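Local coordinates for glycerophosphoryl diester phosphodiesterase (Agrobacterium tumefaciens str. C58, PDB 3KS6), which belongs to the glycerophosphoryl diester phosphodiesterase family, a group of TIM-barrel proteins, and carries a magnesium ion at an acidic site, at residues E175-A179 and H180-E184; Q166-G169 and P170-I174; F137-L141 and L142-D146. One frame throughout, in Å; residues are numbered along the deposited sequence.

Interaction 1. Residues E175-A179 and H180-E184; sequences ETAIA and HSIHE
The side chains of Thr176 and His180 lie side by side and point the same way. Thr176 turns its methyl to the ring, with CG2 4.1 Å from His180 CD2. That methyl is anti to the backbone N (chi1 -57° for OG1), which leaves OG1 beside the N, and OG1 is hydrogen-bonded to Ala172 O. The imidazole meets the last helical turn with its edge: Thr176 O sits near the ring plane, 3.2 Å from His180 CD2. ND1, on the other side of CG from CD2, probably hydrogen-bonds Asp146 OD1, so the ring is held from helix 142-151 as well. Ala177 and Ile182 meet as apolar neighbours, CB to CB at 4.1 Å.

The backbone between these pairs is a Schellman motif. Ser181, with positive phi (54°), is its C-prime residue. Ile182 N donates to Ala177 O at 2.9 Å in a nearly straight bond, and Ser181 N reaches Ile178 O at 3.1 Å from above the carbonyl plane. His180 N bonds to Thr176 O at 3.0 Å. A water donates to Ile178 O. The motif ends helix 162-179 and turns the chain toward strand 184-188. Thr176 O, Ala177 O and Ile178 O thus find donors in the reversing chain, while Ile182 packs its apolar side chain on Ala177 and also on Leu142 and Trp158.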
loop_
_atom_site.group_PDB
_atom_site.type_symbol
_atom_site.label_atom_id
_atom_site.label_comp_id
_atom_site.label_asym_id
_atom_site.label_seq_id
_atom_site.Cartn_x
_atom_site.Cartn_y
_atom_site.Cartn_z
ATOM N N GLU A 175 -11.994 -1.573 -18.902
ATOM C CA GLU A 175 -12.014 -2.805 -19.719
ATOM C C GLU A 175 -11.042 -3.838 -19.156
ATOM O O GLU A 175 -11.362 -5.023 -18.980
ATOM C CB GLU A 175 -11.491 -2.535 -21.152
ATOM C CG GLU A 175 -12.372 -1.756 -22.112
ATOM C CD GLU A 175 -11.619 -1.288 -23.381
ATOM O OE1 GLU A 175 -10.437 -1.687 -23.624
ATOM O OE2 GLU A 175 -12.234 -0.496 -24.138
ATOM N N THR A 176 -9.828 -3.353 -18.934
ATOM C CA THR A 176 -8.711 -4.162 -18.533
ATOM C C THR A 176 -8.913 -4.778 -17.163
ATOM O O THR A 176 -8.698 -5.990 -16.949
ATOM C CB THR A 176 -7.411 -3.327 -18.582
ATOM O OG1 THR A 176 -7.258 -2.803 -19.907
ATOM C CG2 THR A 176 -6.202 -4.184 -18.201
ATOM N N ALA A 177 -9.374 -3.969 -16.226
ATOM C CA ALA A 177 -9.682 -4.482 -14.902
ATOM C C ALA A 177 -10.737 -5.598 -14.982
ATOM O O ALA A 177 -10.572 -6.648 -14.385
ATOM C CB ALA A 177 -10.158 -3.340 -13.972
ATOM N N ILE A 178 -11.801 -5.385 -15.741
ATOM C CA ILE A 178 -12.858 -6.364 -15.866
ATOM C C ILE A 178 -12.335 -7.670 -16.479
ATOM O O ILE A 178 -12.649 -8.761 -15.974
ATOM C CB ILE A 178 -14.058 -5.792 -16.668
ATOM C CG1 ILE A 178 -14.753 -4.706 -15.813
ATOM C CG2 ILE A 178 -15.054 -6.907 -17.038
ATOM C CD1 ILE A 178 -15.747 -3.868 -16.615
ATOM N N ALA A 179 -11.526 -7.546 -17.531
ATOM C CA ALA A 179 -10.962 -8.691 -18.258
ATOM C C ALA A 179 -10.080 -9.531 -17.341
ATOM O O ALA A 179 -9.949 -10.763 -17.515
ATOM C CB ALA A 179 -10.174 -8.223 -19.429
ATOM N N HIS A 180 -9.486 -8.869 -16.365
ATOM C CA HIS A 180 -8.616 -9.531 -15.387
ATOM C C HIS A 180 -9.263 -9.861 -14.024
ATOM O O HIS A 180 -8.557 -10.228 -13.049
ATOM C CB HIS A 180 -7.424 -8.646 -15.195
ATOM C CG HIS A 180 -6.462 -8.718 -16.339
ATOM N ND1 HIS A 180 -5.312 -9.483 -16.279
ATOM C CD2 HIS A 180 -6.499 -8.181 -17.578
ATOM C CE1 HIS A 180 -4.661 -9.374 -17.424
ATOM N NE2 HIS A 180 -5.361 -8.595 -18.233
ATOM N N SER A 181 -10.576 -9.787 -13.977
ATOM C CA SER A 181 -11.335 -10.082 -12.748
ATOM C C SER A 181 -10.863 -9.269 -11.550
ATOM O O SER A 181 -10.815 -9.787 -10.424
ATOM C CB SER A 181 -11.299 -11.578 -12.394
ATOM O OG SER A 181 -11.820 -12.352 -13.447
ATOM N N ILE A 182 -10.565 -7.993 -11.790
ATOM C CA ILE A 182 -10.171 -7.038 -10.750
ATOM C C ILE A 182 -11.439 -6.242 -10.420
ATOM O O ILE A 182 -12.121 -5.762 -11.328
ATOM C CB ILE A 182 -8.978 -6.114 -11.250
ATOM C CG1 ILE A 182 -7.717 -6.985 -11.509
ATOM C CG2 ILE A 182 -8.657 -5.011 -10.256
ATOM C CD1 ILE A 182 -6.670 -6.325 -12.367
ATOM N N HIS A 183 -11.721 -6.092 -9.132
ATOM C CA HIS A 183 -12.948 -5.460 -8.660
ATOM C C HIS A 183 -12.748 -4.094 -8.044
ATOM O O HIS A 183 -13.732 -3.467 -7.656
ATOM C CB HIS A 183 -13.626 -6.375 -7.657
ATOM C CG HIS A 183 -13.821 -7.757 -8.183
ATOM N ND1 HIS A 183 -14.600 -8.015 -9.287
ATOM C CD2 HIS A 183 -13.297 -8.941 -7.798
ATOM C CE1 HIS A 183 -14.571 -9.309 -9.546
ATOM N NE2 HIS A 183 -13.777 -9.891 -8.665
ATOM N N GLU A 184 -11.495 -3.615 -8.001
ATOM C CA GLU A 184 -11.182 -2.333 -7.423
ATOM C C GLU A 184 -9.910 -1.776 -8.048
ATOM O O GLU A 184 -8.968 -2.543 -8.294
ATOM C CB GLU A 184 -10.937 -2.492 -5.918
ATOM C CG GLU A 184 -10.610 -1.199 -5.211
ATOM C CD GLU A 184 -10.548 -1.282 -3.689
ATOM O OE1 GLU A 184 -10.962 -2.293 -3.079
ATOM O OE2 GLU A 184 -10.058 -0.294 -3.093
HETATM O O HOH W 1 -12.845 -11.965 -16.620
#

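Interaction 2. Residues Q166-G169 and P170-I174; sequences QQLG and PGAVI
Leu168 and Ala172 face each other across a kink in helix 162-179, where the N atoms of Pro170 and Gly171 make no bond to the turn before and Gly169 has positive phi (80°). The proline nitrogen carries no hydrogen to give. Val173 N donates to Gly169 O across the kink at 3.0 Å, nearly along the C=O axis. A water also bridges it, donating to Leu168 O at 2.6 Å and accepting from Ala172 N at 2.9 Å.

Leu168 carries the apolar contact. Its CB lies 4.0 Å from the methyl CB of Ala172 and equally far from CG2 of Val173. The Leu168 and Val173 side chains cross at about a right angle, and CD2 of Leu168 also approaches Val173 CG2. Valine CG1 is anti to the backbone N (chi1 165°), which sets CG2 beside that N, 3.4 Å from Gly169 O. Val173 also packs inward on Trp158 and Val160 of strand 156-160. Pro170 rests on Leu196 and Gln199 of helix 194-202.

The helix belongs to a beta-alpha-beta unit of the barrel, between strands 156-160 and 184-188. At the kink a direct bond and a water bridge tie its two parts, and Leu168 spans the bend with apolar contacts to Ala172 and Val173.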
loop_
_atom_site.group_PDB
_atom_site.type_symbol
_atom_site.label_atom_id
_atom_site.label_comp_id
_atom_site.label_asym_id
_atom_site.label_seq_id
_atom_site.Cartn_x
_atom_site.Cartn_y
_atom_site.Cartn_z
ATOM N N GLN A 166 -3.807 7.993 -18.218
ATOM C CA GLN A 166 -3.797 8.980 -19.293
ATOM C C GLN A 166 -3.691 8.345 -20.663
ATOM O O GLN A 166 -4.337 8.795 -21.617
ATOM C CB GLN A 166 -2.625 9.954 -19.103
ATOM C CG GLN A 166 -2.411 10.932 -20.290
ATOM C CD GLN A 166 -1.724 12.229 -19.897
ATOM O OE1 GLN A 166 -0.800 12.677 -20.579
ATOM N NE2 GLN A 166 -2.166 12.839 -18.800
ATOM N N GLN A 167 -2.880 7.295 -20.760
ATOM C CA GLN A 167 -2.611 6.672 -22.053
ATOM C C GLN A 167 -3.633 5.627 -22.456
ATOM O O GLN A 167 -4.182 5.682 -23.550
ATOM C CB GLN A 167 -1.182 6.195 -22.039
ATOM C CG GLN A 167 -0.217 7.343 -21.926
ATOM C CD GLN A 167 1.165 6.879 -21.740
ATOM O OE1 GLN A 167 1.533 5.762 -22.141
ATOM N NE2 GLN A 167 1.976 7.716 -21.075
ATOM N N LEU A 168 -3.931 4.670 -21.590
ATOM C CA LEU A 168 -5.062 3.791 -21.870
ATOM C C LEU A 168 -6.375 4.538 -21.926
ATOM O O LEU A 168 -7.265 4.171 -22.712
ATOM C CB LEU A 168 -5.228 2.700 -20.824
ATOM C CG LEU A 168 -4.527 1.371 -21.061
ATOM C CD1 LEU A 168 -3.053 1.547 -21.289
ATOM C CD2 LEU A 168 -4.796 0.478 -19.850
ATOM N N GLY A 169 -6.495 5.573 -21.098
ATOM C CA GLY A 169 -7.775 6.278 -20.918
ATOM C C GLY A 169 -8.679 5.480 -19.967
ATOM O O GLY A 169 -8.487 4.281 -19.810
ATOM N N PRO A 170 -9.665 6.139 -19.327
ATOM C CA PRO A 170 -10.471 5.447 -18.337
ATOM C C PRO A 170 -11.287 4.276 -18.859
ATOM O O PRO A 170 -11.451 3.298 -18.158
ATOM C CB PRO A 170 -11.375 6.549 -17.772
ATOM C CG PRO A 170 -11.301 7.658 -18.714
ATOM C CD PRO A 170 -9.997 7.573 -19.385
ATOM N N GLY A 171 -11.794 4.383 -20.087
ATOM C CA GLY A 171 -12.578 3.299 -20.663
ATOM C C GLY A 171 -11.800 2.005 -20.739
ATOM O O GLY A 171 -12.309 0.959 -20.303
ATOM N N ALA A 172 -10.559 2.106 -21.243
ATOM C CA ALA A 172 -9.664 0.940 -21.404
ATOM C C ALA A 172 -9.099 0.478 -20.072
ATOM O O ALA A 172 -8.818 -0.735 -19.903
ATOM C CB ALA A 172 -8.551 1.226 -22.370
ATOM N N VAL A 173 -8.892 1.400 -19.138
ATOM C CA VAL A 173 -8.489 0.973 -17.783
ATOM C C VAL A 173 -9.580 0.079 -17.193
ATOM O O VAL A 173 -9.309 -0.986 -16.643
ATOM C CB VAL A 173 -8.184 2.148 -16.840
ATOM C CG1 VAL A 173 -8.147 1.675 -15.337
ATOM C CG2 VAL A 173 -6.879 2.842 -17.228
ATOM N N ILE A 174 -10.839 0.491 -17.356
ATOM C CA ILE A 174 -11.960 -0.243 -16.833
ATOM C C ILE A 174 -12.120 -1.585 -17.563
ATOM O O ILE A 174 -12.322 -2.606 -16.899
ATOM C CB ILE A 174 -13.280 0.624 -16.875
ATOM C CG1 ILE A 174 -13.153 1.783 -15.880
ATOM C CG2 ILE A 174 -14.520 -0.225 -16.574
ATOM C CD1 ILE A 174 -14.174 2.940 -16.133
HETATM O O HOH W 2 -9.880 4.311 -23.066
#

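Interaction 3. Residues F137-L141 and L142-D146; sequences FSSFL and LASMD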
loop_
_atom_site.group_PDB
_atom_site.type_symbol
_atom_site.label_atom_id
_atom_site.label_comp_id
_atom_site.label_asym_id
_atom_site.label_seq_id
_atom_site.Cartn_x
_atom_site.Cartn_y
_atom_site.Cartn_z
ATOM N N PHE A 137 -4.419 -7.092 -0.992
ATOM C CA PHE A 137 -3.225 -7.006 -1.812
ATOM C C PHE A 137 -3.390 -5.973 -2.913
ATOM O O PHE A 137 -4.458 -5.846 -3.512
ATOM C CB PHE A 137 -2.890 -8.354 -2.475
ATOM C CG PHE A 137 -2.521 -9.423 -1.486
ATOM C CD1 PHE A 137 -1.203 -9.566 -1.066
ATOM C CD2 PHE A 137 -3.480 -10.293 -1.011
ATOM C CE1 PHE A 137 -0.858 -10.562 -0.174
ATOM C CE2 PHE A 137 -3.143 -11.294 -0.082
ATOM C CZ PHE A 137 -1.819 -11.441 0.301
ATOM N N SER A 138 -2.297 -5.296 -3.235
ATOM C CA SER A 138 -2.327 -4.270 -4.280
ATOM C C SER A 138 -1.067 -4.418 -5.142
ATOM O O SER A 138 -0.100 -4.995 -4.693
ATOM C CB SER A 138 -2.310 -2.882 -3.656
ATOM O OG SER A 138 -1.112 -2.644 -2.930
ATOM N N SER A 139 -1.121 -3.924 -6.380
ATOM C CA SER A 139 0.070 -3.882 -7.230
ATOM C C SER A 139 -0.203 -2.983 -8.380
ATOM O O SER A 139 -1.368 -2.873 -8.792
ATOM C CB SER A 139 0.363 -5.264 -7.811
ATOM O OG SER A 139 1.590 -5.279 -8.488
ATOM N N PHE A 140 0.846 -2.348 -8.925
ATOM C CA PHE A 140 0.705 -1.650 -10.214
ATOM C C PHE A 140 0.770 -2.626 -11.394
ATOM O O PHE A 140 0.393 -2.253 -12.503
ATOM C CB PHE A 140 1.819 -0.631 -10.401
ATOM C CG PHE A 140 1.630 0.636 -9.629
ATOM C CD1 PHE A 140 2.087 0.753 -8.321
ATOM C CD2 PHE A 140 0.975 1.719 -10.192
ATOM C CE1 PHE A 140 1.932 1.926 -7.615
ATOM C CE2 PHE A 140 0.808 2.898 -9.459
ATOM C CZ PHE A 140 1.300 2.987 -8.191
ATOM N N LEU A 141 1.291 -3.840 -11.161
ATOM C CA LEU A 141 1.566 -4.809 -12.217
ATOM C C LEU A 141 0.454 -5.826 -12.393
ATOM O O LEU A 141 0.117 -6.588 -11.486
ATOM C CB LEU A 141 2.885 -5.533 -11.996
ATOM C CG LEU A 141 4.182 -4.855 -12.471
ATOM C CD1 LEU A 141 4.382 -3.544 -11.780
ATOM C CD2 LEU A 141 5.426 -5.732 -12.257
ATOM N N LEU A 142 -0.117 -5.849 -13.585
ATOM C CA LEU A 142 -1.150 -6.821 -13.916
ATOM C C LEU A 142 -0.642 -8.257 -13.838
ATOM O O LEU A 142 -1.404 -9.164 -13.497
ATOM C CB LEU A 142 -1.737 -6.585 -15.310
ATOM C CG LEU A 142 -2.721 -5.452 -15.438
ATOM C CD1 LEU A 142 -3.210 -5.436 -16.918
ATOM C CD2 LEU A 142 -3.890 -5.599 -14.458
ATOM N N ALA A 143 0.625 -8.492 -14.159
ATOM C CA ALA A 143 1.172 -9.844 -14.024
ATOM C C ALA A 143 1.016 -10.316 -12.595
ATOM O O ALA A 143 0.690 -11.470 -12.352
ATOM C CB ALA A 143 2.703 -9.890 -14.409
ATOM N N SER A 144 1.315 -9.409 -11.659
ATOM C CA SER A 144 1.229 -9.697 -10.236
ATOM C C SER A 144 -0.243 -9.797 -9.792
ATOM O O SER A 144 -0.567 -10.607 -8.942
ATOM C CB SER A 144 1.999 -8.654 -9.411
ATOM O OG SER A 144 3.378 -8.638 -9.740
HETATM N N MSE A 145 -1.126 -9.018 -10.398
HETATM C CA MSE A 145 -2.555 -9.134 -10.106
HETATM C C MSE A 145 -3.074 -10.500 -10.548
HETATM O O MSE A 145 -3.907 -11.122 -9.878
HETATM C CB MSE A 145 -3.325 -8.035 -10.828
HETATM C CG MSE A 145 -2.934 -6.616 -10.416
HETATM SE SE MSE A 145 -3.338 -6.180 -8.553
HETATM C CE MSE A 145 -2.111 -7.035 -7.564
ATOM N N ASP A 146 -2.589 -10.957 -11.698
ATOM C CA ASP A 146 -2.959 -12.274 -12.200
ATOM C C ASP A 146 -2.475 -13.392 -11.284
ATOM O O ASP A 146 -3.187 -14.358 -11.033
ATOM C CB ASP A 146 -2.475 -12.464 -13.662
ATOM C CG ASP A 146 -3.238 -11.604 -14.646
ATOM O OD1 ASP A 146 -4.231 -10.945 -14.238
ATOM O OD2 ASP A 146 -2.856 -11.590 -15.853
#
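Leu141, the N-cap residue of helix 142-151, meets the first turn of that helix chiefly through its carbonyl. Leu141 O takes the N-H of selenomethionine Met145 at 2.9 Å, with the donor in the carbonyl plane. The same oxygen is brushed by two side chains of the turn: Met145 CG comes to 3.2 Å from it and Ser144 CB to 3.5 Å. Leu141 CB lies alongside Ser144, 3.9 Å from its OG, and the leucine side chain also packs on Pro108.

Met145 folds back toward the strand. Its chain bends at both chi2 (-65°) and chi3 (75°). In the conformer given, SE comes to 3.8 Å from Ser139 N, but the placement of this end is doubtful. This is the strand-to-helix turn of a beta-alpha-beta unit in the TIM barrel: strand 137-139 and helix 142-146 run roughly antiparallel, at 154°, with their axes 8.1 Å apart.

Ser139 shapes the turn between them. Its OG, anti to the backbone N, accepts from Leu141 N at 3.1 Å, forming an ST turn. The hydroxyl also bonds to Ile106 O of the neighbouring strand. Ser139 OG also lies 3.5 Å from CB of buried Ser144. The Phe140 side chain touches Glu105, one of the magnesium ligands, and its ring meets Trp210 edge-to-face.

Overall arrangement
From the N terminus, interaction 3 comes first and closes the turn from strand 135-139 into helix 142-151. The chain then passes through strand 156-160 into helix 162-179, where interaction 2 spans the kink and interaction 1 closes the turn toward strand 184-188. The three follow in series; none nests or crosses. Interactions 1 and 2 share a helix and touch where Thr176 meets Leu168. Interactions 1 and 3 touch, tying the end of helix 162-179 and the loop after it to helix 142-151: besides the Asp146 to His180 link, Leu142 packs on Thr176 and His180. Interactions 2 and 3 stay about 7 Å apart at their nearest atoms.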